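Local structure of endonuclease NucS (Thermococcus kodakarensis KOD1, 5GKE) at residues D4-I9 / S116-E121; L31-R36 / R54-K59; K59-F64 / Q78-R83; T10-E15 / E110-V115. The protein acts as a mismatch restriction endonuclease on double-stranded DNA and probably also trims the single-stranded ends of branched DNA. The protein carries 1 engineered substitution. One frame throughout, in Å; residues are numbered along the deposited sequence.

Interaction 1: residues D4-I9 / S116-E121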
loop_
_atom_site.group_PDB
_atom_site.type_symbol
_atom_site.label_atom_id
_atom_site.label_comp_id
_atom_site.label_asym_id
_atom_site.label_seq_id
_atom_site.Cartn_x
_atom_site.Cartn_y
_atom_site.Cartn_z
ATOM N N ASP A 4 11.302 27.983 17.658
ATOM C CA ASP A 4 9.867 27.681 17.686
ATOM C C ASP A 4 9.597 26.338 17.023
ATOM O O ASP A 4 10.290 25.970 16.079
ATOM C CB ASP A 4 9.057 28.770 16.980
ATOM C CG ASP A 4 8.742 29.936 17.882
ATOM O OD1 ASP A 4 9.211 29.932 19.043
ATOM O OD2 ASP A 4 8.033 30.861 17.421
ATOM N N LYS A 5 8.588 25.617 17.508
ATOM C CA LYS A 5 8.255 24.323 16.939
ATOM C C LYS A 5 7.760 24.479 15.495
ATOM O O LYS A 5 8.062 23.634 14.644
ATOM C CB LYS A 5 7.227 23.594 17.802
ATOM C CG LYS A 5 7.490 22.081 17.867
ATOM C CD LYS A 5 6.915 21.390 19.097
ATOM C CE LYS A 5 7.948 20.440 19.683
ATOM N NZ LYS A 5 7.570 19.769 20.956
ATOM N N VAL A 6 7.073 25.586 15.207
ATOM C CA VAL A 6 6.508 25.824 13.880
ATOM C C VAL A 6 6.873 27.190 13.308
ATOM O O VAL A 6 6.836 28.190 13.998
ATOM C CB VAL A 6 4.944 25.703 13.894
ATOM C CG1 VAL A 6 4.329 26.058 12.528
ATOM C CG2 VAL A 6 4.520 24.318 14.315
ATOM N N THR A 7 7.199 27.215 12.023
ATOM C CA THR A 7 7.427 28.448 11.295
ATOM C C THR A 7 6.542 28.441 10.058
ATOM O O THR A 7 6.496 27.461 9.346
ATOM C CB THR A 7 8.900 28.586 10.874
ATOM O OG1 THR A 7 9.754 28.187 11.949
ATOM C CG2 THR A 7 9.206 29.997 10.480
ATOM N N VAL A 8 5.826 29.523 9.804
ATOM C CA VAL A 8 4.865 29.543 8.719
ATOM C C VAL A 8 5.053 30.810 7.941
ATOM O O VAL A 8 5.096 31.887 8.526
ATOM C CB VAL A 8 3.394 29.493 9.224
ATOM C CG1 VAL A 8 2.428 29.630 8.062
ATOM C CG2 VAL A 8 3.120 28.224 9.966
ATOM N N ILE A 9 5.164 30.699 6.629
ATOM C CA ILE A 9 5.126 31.881 5.787
ATOM C C ILE A 9 4.156 31.679 4.637
ATOM O O ILE A 9 4.252 30.706 3.897
ATOM C CB ILE A 9 6.496 32.216 5.207
ATOM C CG1 ILE A 9 7.506 32.466 6.325
ATOM C CG2 ILE A 9 6.401 33.435 4.300
ATOM C CD1 ILE A 9 8.866 32.799 5.801
ATOM N N SER A 116 6.043 25.794 5.416
ATOM C CA SER A 116 6.093 25.675 6.861
ATOM C C SER A 116 7.136 24.677 7.299
ATOM O O SER A 116 7.404 23.673 6.620
ATOM C CB SER A 116 4.727 25.265 7.422
ATOM O OG SER A 116 4.408 23.936 7.022
ATOM N N VAL A 117 7.720 24.961 8.450
ATOM C CA VAL A 117 8.701 24.081 9.036
ATOM C C VAL A 117 8.169 23.637 10.374
ATOM O O VAL A 117 7.836 24.460 11.226
ATOM C CB VAL A 117 10.067 24.771 9.190
ATOM C CG1 VAL A 117 11.011 23.918 10.007
ATOM C CG2 VAL A 117 10.650 25.063 7.831
ATOM N N PHE A 118 8.072 22.328 10.552
ATOM C CA PHE A 118 7.495 21.782 11.758
ATOM C C PHE A 118 8.549 20.926 12.434
ATOM O O PHE A 118 8.873 19.841 11.962
ATOM C CB PHE A 118 6.230 20.981 11.413
ATOM C CG PHE A 118 5.542 20.336 12.599
ATOM C CD1 PHE A 118 5.724 20.807 13.882
ATOM C CD2 PHE A 118 4.701 19.248 12.409
ATOM C CE1 PHE A 118 5.079 20.200 14.948
ATOM C CE2 PHE A 118 4.063 18.649 13.469
ATOM C CZ PHE A 118 4.248 19.123 14.736
ATOM N N ARG A 119 9.061 21.388 13.568
ATOM C CA ARG A 119 10.115 20.632 14.201
ATOM C C ARG A 119 9.410 19.708 15.150
ATOM O O ARG A 119 9.204 20.029 16.313
ATOM C CB ARG A 119 11.100 21.574 14.923
ATOM C CG ARG A 119 11.316 22.878 14.144
ATOM C CD ARG A 119 12.212 23.943 14.796
ATOM N NE ARG A 119 12.823 24.773 13.748
ATOM C CZ ARG A 119 12.202 25.739 13.067
ATOM N NH1 ARG A 119 10.939 26.055 13.339
ATOM N NH2 ARG A 119 12.850 26.410 12.112
ATOM N N ALA A 120 9.156 18.494 14.688
ATOM C CA ALA A 120 8.206 17.656 15.394
ATOM C C ALA A 120 8.966 16.743 16.302
ATOM O O ALA A 120 10.025 16.244 15.947
ATOM C CB ALA A 120 7.334 16.869 14.429
ATOM N N GLU A 121 8.428 16.543 17.489
ATOM C CA GLU A 121 9.087 15.740 18.490
ATOM C C GLU A 121 8.174 14.569 18.791
ATOM O O GLU A 121 7.026 14.772 19.170
ATOM C CB GLU A 121 9.360 16.584 19.729
ATOM C CG GLU A 121 10.316 15.984 20.733
ATOM C CD GLU A 121 10.614 16.949 21.876
ATOM O OE1 GLU A 121 9.877 17.955 22.022
ATOM O OE2 GLU A 121 11.586 16.704 22.624
#

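Interaction 2: residues L31-R36 / R54-K59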
loop_
_atom_site.group_PDB
_atom_site.type_symbol
_atom_site.label_atom_id
_atom_site.label_comp_id
_atom_site.label_asym_id
_atom_site.label_seq_id
_atom_site.Cartn_x
_atom_site.Cartn_y
_atom_site.Cartn_z
ATOM N N LEU A 31 8.816 19.459 6.449
ATOM C CA LEU A 31 8.502 20.509 5.518
ATOM C C LEU A 31 7.110 20.266 4.994
ATOM O O LEU A 31 6.776 19.147 4.593
ATOM C CB LEU A 31 9.515 20.554 4.378
ATOM C CG LEU A 31 9.402 21.763 3.459
ATOM C CD1 LEU A 31 9.740 23.002 4.241
ATOM C CD2 LEU A 31 10.338 21.588 2.276
ATOM N N THR A 32 6.286 21.311 5.024
ATOM C CA THR A 32 4.979 21.249 4.406
ATOM C C THR A 32 4.801 22.452 3.502
ATOM O O THR A 32 5.073 23.576 3.902
ATOM C CB THR A 32 3.843 21.196 5.447
ATOM O OG1 THR A 32 4.012 20.044 6.273
ATOM C CG2 THR A 32 2.494 21.098 4.767
ATOM N N ILE A 33 4.338 22.198 2.286
ATOM C CA ILE A 33 4.122 23.238 1.296
ATOM C C ILE A 33 2.737 23.115 0.660
ATOM O O ILE A 33 2.332 22.030 0.241
ATOM C CB ILE A 33 5.207 23.166 0.199
ATOM C CG1 ILE A 33 6.570 23.555 0.785
ATOM C CG2 ILE A 33 4.838 24.021 -1.004
ATOM C CD1 ILE A 33 7.716 23.336 -0.176
ATOM N N PHE A 34 1.997 24.218 0.622
ATOM C CA PHE A 34 0.788 24.294 -0.189
ATOM C C PHE A 34 1.166 25.069 -1.440
ATOM O O PHE A 34 1.689 26.172 -1.342
ATOM C CB PHE A 34 -0.368 24.996 0.536
ATOM C CG PHE A 34 -0.706 24.428 1.899
ATOM C CD1 PHE A 34 -1.349 25.219 2.841
ATOM C CD2 PHE A 34 -0.429 23.117 2.229
ATOM C CE1 PHE A 34 -1.679 24.715 4.090
ATOM C CE2 PHE A 34 -0.766 22.602 3.474
ATOM C CZ PHE A 34 -1.385 23.405 4.408
ATOM N N ALA A 35 0.924 24.508 -2.616
ATOM C CA ALA A 35 1.396 25.158 -3.824
ATOM C C ALA A 35 0.607 24.763 -5.051
ATOM O O ALA A 35 0.020 23.691 -5.094
ATOM C CB ALA A 35 2.872 24.835 -4.045
ATOM N N ARG A 36 0.617 25.629 -6.057
ATOM C CA ARG A 36 0.245 25.213 -7.388
ATOM C C ARG A 36 1.492 24.625 -8.020
ATOM O O ARG A 36 2.559 25.242 -8.003
ATOM C CB ARG A 36 -0.293 26.372 -8.224
ATOM C CG ARG A 36 -1.168 25.907 -9.369
ATOM C CD ARG A 36 -1.189 26.898 -10.508
ATOM N NE ARG A 36 -1.152 28.259 -9.998
ATOM C CZ ARG A 36 -0.325 29.195 -10.448
ATOM N NH1 ARG A 36 0.525 28.916 -11.433
ATOM N NH2 ARG A 36 -0.353 30.408 -9.914
ATOM N N ARG A 54 -1.683 21.357 -4.529
ATOM C CA ARG A 54 -1.452 20.170 -3.725
ATOM C C ARG A 54 -0.753 20.507 -2.419
ATOM O O ARG A 54 -0.130 21.557 -2.272
ATOM C CB ARG A 54 -0.614 19.130 -4.504
ATOM C CG ARG A 54 -1.343 18.485 -5.664
ATOM C CD ARG A 54 -0.840 19.006 -7.000
ATOM N NE ARG A 54 -1.804 18.773 -8.071
ATOM C CZ ARG A 54 -1.539 18.900 -9.370
ATOM N NH1 ARG A 54 -0.315 19.232 -9.762
ATOM N NH2 ARG A 54 -2.491 18.676 -10.278
ATOM N N VAL A 55 -0.884 19.592 -1.471
ATOM C CA VAL A 55 -0.085 19.584 -0.271
ATOM C C VAL A 55 1.144 18.726 -0.509
ATOM O O VAL A 55 1.028 17.583 -0.949
ATOM C CB VAL A 55 -0.849 19.018 0.914
ATOM C CG1 VAL A 55 0.061 18.968 2.117
ATOM C CG2 VAL A 55 -2.112 19.846 1.175
ATOM N N ILE A 56 2.309 19.280 -0.200
ATOM C CA ILE A 56 3.584 18.613 -0.398
ATOM C C ILE A 56 4.266 18.427 0.946
ATOM O O ILE A 56 4.356 19.362 1.732
ATOM C CB ILE A 56 4.482 19.424 -1.343
ATOM C CG1 ILE A 56 3.847 19.473 -2.736
ATOM C CG2 ILE A 56 5.884 18.836 -1.392
ATOM C CD1 ILE A 56 4.296 20.647 -3.591
ATOM N N ILE A 57 4.708 17.214 1.234
ATOM C CA ILE A 57 5.366 16.951 2.507
ATOM C C ILE A 57 6.715 16.300 2.298
ATOM O O ILE A 57 6.841 15.352 1.523
ATOM C CB ILE A 57 4.515 16.059 3.413
ATOM C CG1 ILE A 57 3.264 16.815 3.866
ATOM C CG2 ILE A 57 5.313 15.584 4.626
ATOM C CD1 ILE A 57 2.347 15.977 4.696
ATOM N N VAL A 58 7.729 16.836 2.969
ATOM C CA VAL A 58 9.030 16.191 3.007
ATOM C C VAL A 58 9.399 15.888 4.447
ATOM O O VAL A 58 9.508 16.786 5.272
ATOM C CB VAL A 58 10.117 17.055 2.346
ATOM C CG1 VAL A 58 11.450 16.298 2.302
ATOM C CG2 VAL A 58 9.674 17.445 0.951
ATOM N N LYS A 59 9.540 14.606 4.742
ATOM C CA LYS A 59 9.956 14.140 6.042
ATOM C C LYS A 59 11.484 14.085 6.144
ATOM O O LYS A 59 12.166 13.889 5.143
ATOM C CB LYS A 59 9.366 12.755 6.310
ATOM C CG LYS A 59 7.879 12.655 6.124
ATOM C CD LYS A 59 7.350 11.392 6.765
ATOM C CE LYS A 59 5.850 11.286 6.634
ATOM N NZ LYS A 59 5.352 10.106 7.380
#

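Interaction 3: residues K59-F64 / Q78-R83. With nucleotides of chain D.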
loop_
_atom_site.group_PDB
_atom_site.type_symbol
_atom_site.label_atom_id
_atom_site.label_comp_id
_atom_site.label_asym_id
_atom_site.label_seq_id
_atom_site.Cartn_x
_atom_site.Cartn_y
_atom_site.Cartn_z
ATOM N N LYS A 59 9.540 14.606 4.742
ATOM C CA LYS A 59 9.956 14.140 6.042
ATOM C C LYS A 59 11.484 14.085 6.144
ATOM O O LYS A 59 12.166 13.889 5.143
ATOM C CB LYS A 59 9.366 12.755 6.310
ATOM C CG LYS A 59 7.879 12.655 6.124
ATOM C CD LYS A 59 7.350 11.392 6.765
ATOM C CE LYS A 59 5.850 11.286 6.634
ATOM N NZ LYS A 59 5.352 10.106 7.380
ATOM N N PRO A 60 12.015 14.232 7.367
ATOM C CA PRO A 60 13.451 14.153 7.652
ATOM C C PRO A 60 14.117 12.888 7.101
ATOM O O PRO A 60 15.307 12.919 6.797
ATOM C CB PRO A 60 13.502 14.153 9.184
ATOM C CG PRO A 60 12.277 14.849 9.609
ATOM C CD PRO A 60 11.231 14.511 8.583
ATOM N N ASP A 61 13.369 11.796 6.963
ATOM C CA ASP A 61 13.967 10.544 6.505
ATOM C C ASP A 61 13.958 10.428 4.975
ATOM O O ASP A 61 14.297 9.380 4.407
ATOM C CB ASP A 61 13.264 9.345 7.148
ATOM C CG ASP A 61 11.888 9.084 6.576
ATOM O OD1 ASP A 61 11.315 9.971 5.896
ATOM O OD2 ASP A 61 11.371 7.978 6.823
ATOM N N GLY A 62 13.538 11.496 4.309
ATOM C CA GLY A 62 13.557 11.514 2.863
ATOM C C GLY A 62 12.228 11.189 2.219
ATOM O O GLY A 62 12.078 11.343 1.008
ATOM N N SER A 63 11.267 10.726 3.015
ATOM C CA SER A 63 9.919 10.482 2.504
ATOM C C SER A 63 9.361 11.782 1.944
ATOM O O SER A 63 9.516 12.859 2.534
ATOM C CB SER A 63 9.009 9.926 3.590
ATOM O OG SER A 63 9.621 8.819 4.220
ATOM N N PHE A 64 8.752 11.662 0.776
ATOM C CA PHE A 64 8.358 12.794 -0.028
ATOM C C PHE A 64 6.952 12.477 -0.482
ATOM O O PHE A 64 6.762 11.464 -1.151
ATOM C CB PHE A 64 9.308 12.967 -1.226
ATOM C CG PHE A 64 9.206 14.307 -1.899
ATOM C CD1 PHE A 64 10.321 15.100 -2.053
ATOM C CD2 PHE A 64 7.996 14.785 -2.350
ATOM C CE1 PHE A 64 10.225 16.338 -2.653
ATOM C CE2 PHE A 64 7.898 16.026 -2.947
ATOM C CZ PHE A 64 9.004 16.803 -3.098
ATOM N N GLN A 78 8.177 9.879 -3.004
ATOM C CA GLN A 78 9.370 9.064 -2.868
ATOM C C GLN A 78 9.375 8.468 -1.474
ATOM O O GLN A 78 8.994 9.127 -0.521
ATOM C CB GLN A 78 10.640 9.880 -3.100
ATOM C CG GLN A 78 10.933 10.217 -4.543
ATOM C CD GLN A 78 11.612 9.078 -5.289
ATOM O OE1 GLN A 78 11.077 7.970 -5.376
ATOM N NE2 GLN A 78 12.799 9.354 -5.843
ATOM N N PRO A 79 9.802 7.211 -1.358
ATOM C CA PRO A 79 9.960 6.498 -0.085
ATOM C C PRO A 79 11.213 6.958 0.677
ATOM O O PRO A 79 12.067 7.607 0.076
ATOM C CB PRO A 79 10.051 5.034 -0.527
ATOM C CG PRO A 79 10.601 5.099 -1.910
ATOM C CD PRO A 79 10.030 6.337 -2.522
ATOM N N PRO A 80 11.318 6.636 1.984
ATOM C CA PRO A 80 12.453 7.047 2.821
ATOM C C PRO A 80 13.785 6.791 2.128
ATOM O O PRO A 80 13.896 5.801 1.428
ATOM C CB PRO A 80 12.338 6.134 4.042
ATOM C CG PRO A 80 10.939 5.782 4.123
ATOM C CD PRO A 80 10.402 5.748 2.717
ATOM N N GLY A 81 14.766 7.663 2.310
ATOM C CA GLY A 81 16.046 7.491 1.657
ATOM C C GLY A 81 16.310 8.385 0.457
ATOM O O GLY A 81 17.459 8.599 0.090
ATOM N N SER A 82 15.264 8.913 -0.161
ATOM C CA SER A 82 15.467 9.949 -1.152
ATOM C C SER A 82 16.216 11.138 -0.571
ATOM O O SER A 82 16.089 11.433 0.614
ATOM C CB SER A 82 14.139 10.398 -1.704
ATOM O OG SER A 82 13.476 9.253 -2.169
ATOM N N ARG A 83 17.039 11.773 -1.404
ATOM C CA ARG A 83 17.719 13.016 -1.053
ATOM C C ARG A 83 17.005 14.103 -1.796
ATOM O O ARG A 83 16.808 13.986 -2.999
ATOM C CB ARG A 83 19.197 13.031 -1.451
ATOM C CG ARG A 83 20.130 12.082 -0.731
ATOM C CD ARG A 83 21.584 12.340 -1.190
ATOM N NE ARG A 83 22.554 11.416 -0.597
ATOM C CZ ARG A 83 23.086 11.559 0.616
ATOM N NH1 ARG A 83 22.742 12.587 1.386
ATOM N NH2 ARG A 83 23.958 10.667 1.070
ATOM P P DG D 8 1.576 2.525 -9.505
ATOM O OP1 DG D 8 1.135 3.674 -8.672
ATOM O OP2 DG D 8 0.832 2.218 -10.751
ATOM O "O5'" DG D 8 3.105 2.773 -9.878
ATOM C "C5'" DG D 8 3.822 1.817 -10.629
ATOM C "C4'" DG D 8 5.227 1.663 -10.090
ATOM O "O4'" DG D 8 5.879 2.949 -10.112
ATOM C "C3'" DG D 8 5.311 1.175 -8.644
ATOM O "O3'" DG D 8 6.455 0.373 -8.465
ATOM C "C2'" DG D 8 5.417 2.466 -7.845
ATOM C "C1'" DG D 8 6.215 3.348 -8.792
ATOM N N9 DG D 8 5.887 4.756 -8.640
ATOM C C8 DG D 8 4.755 5.387 -9.090
ATOM N N7 DG D 8 4.715 6.651 -8.793
ATOM C C5 DG D 8 5.895 6.871 -8.094
ATOM C C6 DG D 8 6.399 8.056 -7.521
ATOM O O6 DG D 8 5.882 9.181 -7.514
ATOM N N1 DG D 8 7.628 7.848 -6.901
ATOM C C2 DG D 8 8.288 6.640 -6.844
ATOM N N2 DG D 8 9.466 6.640 -6.209
ATOM N N3 DG D 8 7.824 5.518 -7.378
ATOM C C4 DG D 8 6.624 5.710 -7.984
#

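Interaction 4: residues T10-E15 / E110-V115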
loop_
_atom_site.group_PDB
_atom_site.type_symbol
_atom_site.label_atom_id
_atom_site.label_comp_id
_atom_site.label_asym_id
_atom_site.label_seq_id
_atom_site.Cartn_x
_atom_site.Cartn_y
_atom_site.Cartn_z
ATOM N N THR A 10 3.229 32.612 4.487
ATOM C CA THR A 10 2.298 32.590 3.377
ATOM C C THR A 10 2.839 33.445 2.253
ATOM O O THR A 10 3.548 34.421 2.495
ATOM C CB THR A 10 0.903 33.077 3.803
ATOM O OG1 THR A 10 1.019 34.352 4.456
ATOM C CG2 THR A 10 0.279 32.071 4.772
ATOM N N SER A 11 2.537 33.041 1.024
ATOM C CA SER A 11 2.998 33.725 -0.185
ATOM C C SER A 11 4.477 34.089 -0.138
ATOM O O SER A 11 4.845 35.232 -0.397
ATOM C CB SER A 11 2.177 34.986 -0.413
ATOM O OG SER A 11 0.798 34.697 -0.329
ATOM N N PRO A 12 5.335 33.118 0.185
ATOM C CA PRO A 12 6.713 33.538 0.446
ATOM C C PRO A 12 7.451 34.042 -0.797
ATOM O O PRO A 12 7.117 33.698 -1.935
ATOM C CB PRO A 12 7.363 32.263 0.982
ATOM C CG PRO A 12 6.593 31.158 0.324
ATOM C CD PRO A 12 5.186 31.649 0.174
ATOM N N SER A 13 8.438 34.892 -0.553
ATOM C CA SER A 13 9.428 35.243 -1.554
ATOM C C SER A 13 10.295 34.026 -1.833
ATOM O O SER A 13 10.327 33.082 -1.036
ATOM C CB SER A 13 10.300 36.388 -1.065
ATOM O OG SER A 13 11.109 35.928 0.015
ATOM N N THR A 14 11.002 34.046 -2.954
ATOM C CA THR A 14 11.924 32.962 -3.258
ATOM C C THR A 14 12.910 32.749 -2.109
ATOM O O THR A 14 13.100 31.625 -1.636
ATOM C CB THR A 14 12.681 33.228 -4.557
ATOM O OG1 THR A 14 11.742 33.259 -5.633
ATOM C CG2 THR A 14 13.700 32.126 -4.834
ATOM N N GLU A 15 13.508 33.831 -1.635
ATOM C CA GLU A 15 14.525 33.716 -0.603
ATOM C C GLU A 15 13.880 33.192 0.682
ATOM O O GLU A 15 14.499 32.446 1.446
ATOM C CB GLU A 15 15.241 35.068 -0.380
ATOM C CG GLU A 15 14.363 36.343 -0.457
ATOM C CD GLU A 15 13.965 36.805 -1.878
ATOM O OE1 GLU A 15 14.242 36.103 -2.876
ATOM O OE2 GLU A 15 13.360 37.900 -1.983
ATOM N N GLU A 110 4.950 26.481 -9.053
ATOM C CA GLU A 110 4.531 27.619 -9.856
ATOM C C GLU A 110 4.102 28.793 -8.989
ATOM O O GLU A 110 4.419 29.934 -9.293
ATOM C CB GLU A 110 3.401 27.217 -10.790
ATOM C CG GLU A 110 3.813 26.151 -11.770
ATOM C CD GLU A 110 2.673 25.701 -12.646
ATOM O OE1 GLU A 110 1.586 25.397 -12.098
ATOM O OE2 GLU A 110 2.872 25.663 -13.883
ATOM N N GLU A 111 3.336 28.508 -7.942
ATOM C CA GLU A 111 3.038 29.494 -6.911
ATOM C C GLU A 111 2.999 28.863 -5.528
ATOM O O GLU A 111 2.196 27.980 -5.266
ATOM C CB GLU A 111 1.709 30.178 -7.210
ATOM C CG GLU A 111 1.318 31.241 -6.207
ATOM C CD GLU A 111 0.084 32.005 -6.650
ATOM O OE1 GLU A 111 -0.447 31.691 -7.742
ATOM O OE2 GLU A 111 -0.353 32.919 -5.912
ATOM N N VAL A 112 3.828 29.330 -4.618
ATOM C CA VAL A 112 3.803 28.725 -3.301
ATOM C C VAL A 112 2.890 29.527 -2.371
ATOM O O VAL A 112 3.207 30.649 -1.999
ATOM C CB VAL A 112 5.223 28.629 -2.717
ATOM C CG1 VAL A 112 5.179 28.118 -1.281
ATOM C CG2 VAL A 112 6.107 27.743 -3.611
ATOM N N TYR A 113 1.756 28.948 -1.993
ATOM C CA TYR A 113 0.802 29.643 -1.127
ATOM C C TYR A 113 1.250 29.632 0.323
ATOM O O TYR A 113 1.004 30.570 1.078
ATOM C CB TYR A 113 -0.584 29.011 -1.209
ATOM C CG TYR A 113 -1.116 28.794 -2.604
ATOM C CD1 TYR A 113 -1.436 29.873 -3.426
ATOM C CD2 TYR A 113 -1.336 27.505 -3.091
ATOM C CE1 TYR A 113 -1.937 29.675 -4.708
ATOM C CE2 TYR A 113 -1.839 27.305 -4.368
ATOM C CZ TYR A 113 -2.140 28.390 -5.168
ATOM O OH TYR A 113 -2.639 28.193 -6.430
ATOM N N MET A 114 1.872 28.544 0.734
ATOM C CA MET A 114 2.397 28.482 2.085
ATOM C C MET A 114 3.603 27.556 2.134
ATOM O O MET A 114 3.670 26.575 1.393
ATOM C CB MET A 114 1.314 28.009 3.062
ATOM C CG MET A 114 1.704 28.154 4.522
ATOM S SD MET A 114 0.682 27.149 5.617
ATOM C CE MET A 114 1.572 25.587 5.483
ATOM N N VAL A 115 4.552 27.882 3.000
ATOM C CA VAL A 115 5.638 26.978 3.339
ATOM C C VAL A 115 5.753 26.955 4.855
ATOM O O VAL A 115 5.566 27.969 5.514
ATOM C CB VAL A 115 6.979 27.399 2.686
ATOM C CG1 VAL A 115 7.293 28.853 2.977
ATOM C CG2 VAL A 115 8.106 26.518 3.175
#

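Interaction 1: residues D4-I9 / S116-E121
An antiparallel strand pair in the sheet of the N-terminal PH-like domain brings Thr7 opposite Val117 and Val6 opposite Phe118, the axes of 6-9 and 116-118 running 174° apart. Thr7 and Val117 form the hydrogen-bonded pair, with Thr7 N to Val117 O and Val117 N to Thr7 O both at 2.9 Å. One residue beyond the paired strands, Arg119 N gives a short bond of 2.7 Å to Lys5 O. The side chain of Arg119 then folds back along the face that carries Thr7 and Val117. Its NH1 donates to two acceptors: almost straight (175°) to Thr7 OG1 at 2.8 Å, in the guanidinium plane, and, more bent and tilted from that plane, to Asp4 O at 2.8 Å. With OG1 anti to the carbonyl carbon (chi1 -43°), the Thr7 hydroxyl lies beside the backbone N, where NH1 meets it. Val117 CG1 covers one guanidinium face, 3.7 Å above its centre. On the other side of the sheet Val6 CG2 touches Phe118 CD1 at 3.7 Å, and the Phe118 ring stacks with Phe34 of the second subunit. Farther out, Lys5 NZ reaches the anti lone pair of Glu121 OE1 at 3.1 Å. The guanidinium has little freedom to rotate, and its charge is met by the Glu27 carboxylate, which takes NE in a salt bridge, and by the Asp4 carbonyl and Thr7 hydroxyl, which probably stabilises the cation here.

Interaction 2: residues L31-R36 / R54-K59
Ile33 O accepts from Ile56 N at 2.8 Å with an N-H...O angle of 159°, and Ile33 N returns the bond to Ile56 O at 2.9 Å. This doubly bonded pair is at the middle of two adjacent antiparallel strands of the PH-like domain, 31-36 and 54-58, whose axes lie 158° apart. Leu31 with Val58 and Ala35 with Arg54 form the hydrogen-bonded pairs before and after it; the bond from Ala35 N to Arg54 O is the longest of the six, at 3.2 Å. One face of the pair carries Leu31, Ile33, Ile56 and Val58, which meet through their beta carbons, as in the 4.1 Å approach of Ile33 CB to Ile56 CB. Phe64 and Ile66 of strand 64-67, beside 54-58, and Val115 of strand 111-118, beside 31-36, continue this apolar layer. Thr32, Phe34, Val55 and Ile57 occupy the other face, part of which is covered by Phe34 of the second subunit. There Thr32 OG1 is buried 4.1 Å from Ile57 CG1, with no polar partner in the model. Phe34 CG is anti to its carbonyl carbon (chi1 -53°), and the side chain lies alongside Val55; Val55 CG2 meets the ring obliquely, 3.8 Å from Phe34 CD2.

Interaction 3: residues K59-F64 / Q78-R83
Two glycines with positive phi, Gly62 (98°) and Gly81 (104°), let a pair of tight turns dock through backbone hydrogen bonds, with Asp61 and Ser63 against the Pro80 ring. Gly62 ends the type I turn 59-62, and its CA comes within 3.4 Å of Ser82 O. Gly81 belongs to the type II turn 79-82 and donates its N to Asp61 O at 2.8 Å, in the carbonyl plane. Beside this bond the Asp61 carboxylate lies alongside Pro80, pointing the same way. Asp61 OD1 is gripped twice from one face of its plane: by Ser63 N from well above the plane, and by Ser63 OG at 2.6 Å on the syn side. The two bonds hold the carboxylate, and the second also ties down the Ser63 hydroxyl, whose OG is 3.3 Å from Pro80 CG. The other oxygen, Asp61 OD2, accepts from Lys71 N of the second subunit. At the strand ends beside the turns, Phe64 (start of 64-67) and Gln78 (end of 76-78) form a hydrogen-bonded antiparallel pair, Phe64 N to Gln78 O at 2.9 Å and Gln78 N to Phe64 O at 2.8 Å. Pro79 CD is 3.7 Å from DG8 N2 of chain D; Gln78 OE1 is modelled too close to that N2, so the fine geometry is doubtful, but proximity to the DNA is clear. The whole joins an Asx turn at Asp61 to a type II turn at the DNA-facing end of the PH-like domain sheet.

Interaction 4: residues T10-E15 / E110-V115
One face of the ring of Tyr113, the residue whose carbonyl receives Ser11, is covered by Glu111 O, 4.1 Å above its centre; on the same side of the ring Arg36 N packs against CE2, and the Tyr113 OH is hydrogen-bonded to Asp53. The Tyr113 side chain points away from segment 10-15, leaving its backbone carbonyl to make the contact. Ser11 N reaches Tyr113 O at 2.9 Å. The N-H points nearly straight at the oxygen (168°), yet the nitrogen stands 56° out of the carbonyl plane, not on a lone pair. Thr10 CA also approaches Tyr113 O, at 3.3 Å. These contacts come where strand 6-10 ends: Thr10 and Met114 are a non-hydrogen-bonded antiparallel pair, their side chains touching at 4.2 Å between Thr10 CG2 and Met114 CG. Two residues of the partner strand, Tyr113 and Met114, stand against the single Phe34 of strand 30-42, a classic beta bulge, and the chain turns a corner at 113. Pro12 then crosses to the opposite side and fills the angle between two valines. Its CG lies 3.7 Å from Val112 CG1, the two side chains meeting at about a right angle, and 3.6 Å from Val115 CG1, while Pro12 CD sits 3.1 Å from Val112 O. Ser13 follows as the N-cap of helix 14-27, whose Leu17 and Leu20 pack on the same two valines. A single polar bond with skewed acceptor geometry, backed by a proline wedge, suggests that, between these two segments, the contact relies largely on proline-valine packing.

Strand 111-118 is common to interactions 1 and 4, whose centres lie 16 Å apart; Ile9 N to Val115 O (3.0 Å) carries the pairing from one to the other. Interaction 2 extends the same sheet: Thr32 O receives Ser116 N from interaction 1 at 2.9 Å, and Arg36 NH2 forms a salt bridge with Glu111 OE1 of interaction 4. Interaction 3 shares Lys59 with interaction 2, and its Phe64 lies on Ile56 and Val58. All four contacts touch the second subunit. Their nearest atoms approach the DNA progressively: about 17 Å for interaction 4, 16 Å for interaction 1, 7 Å for interaction 2 and direct contact for interaction 3. The magnesium ion at Glu179 and Gln192 belongs to the C-terminal nuclease domain.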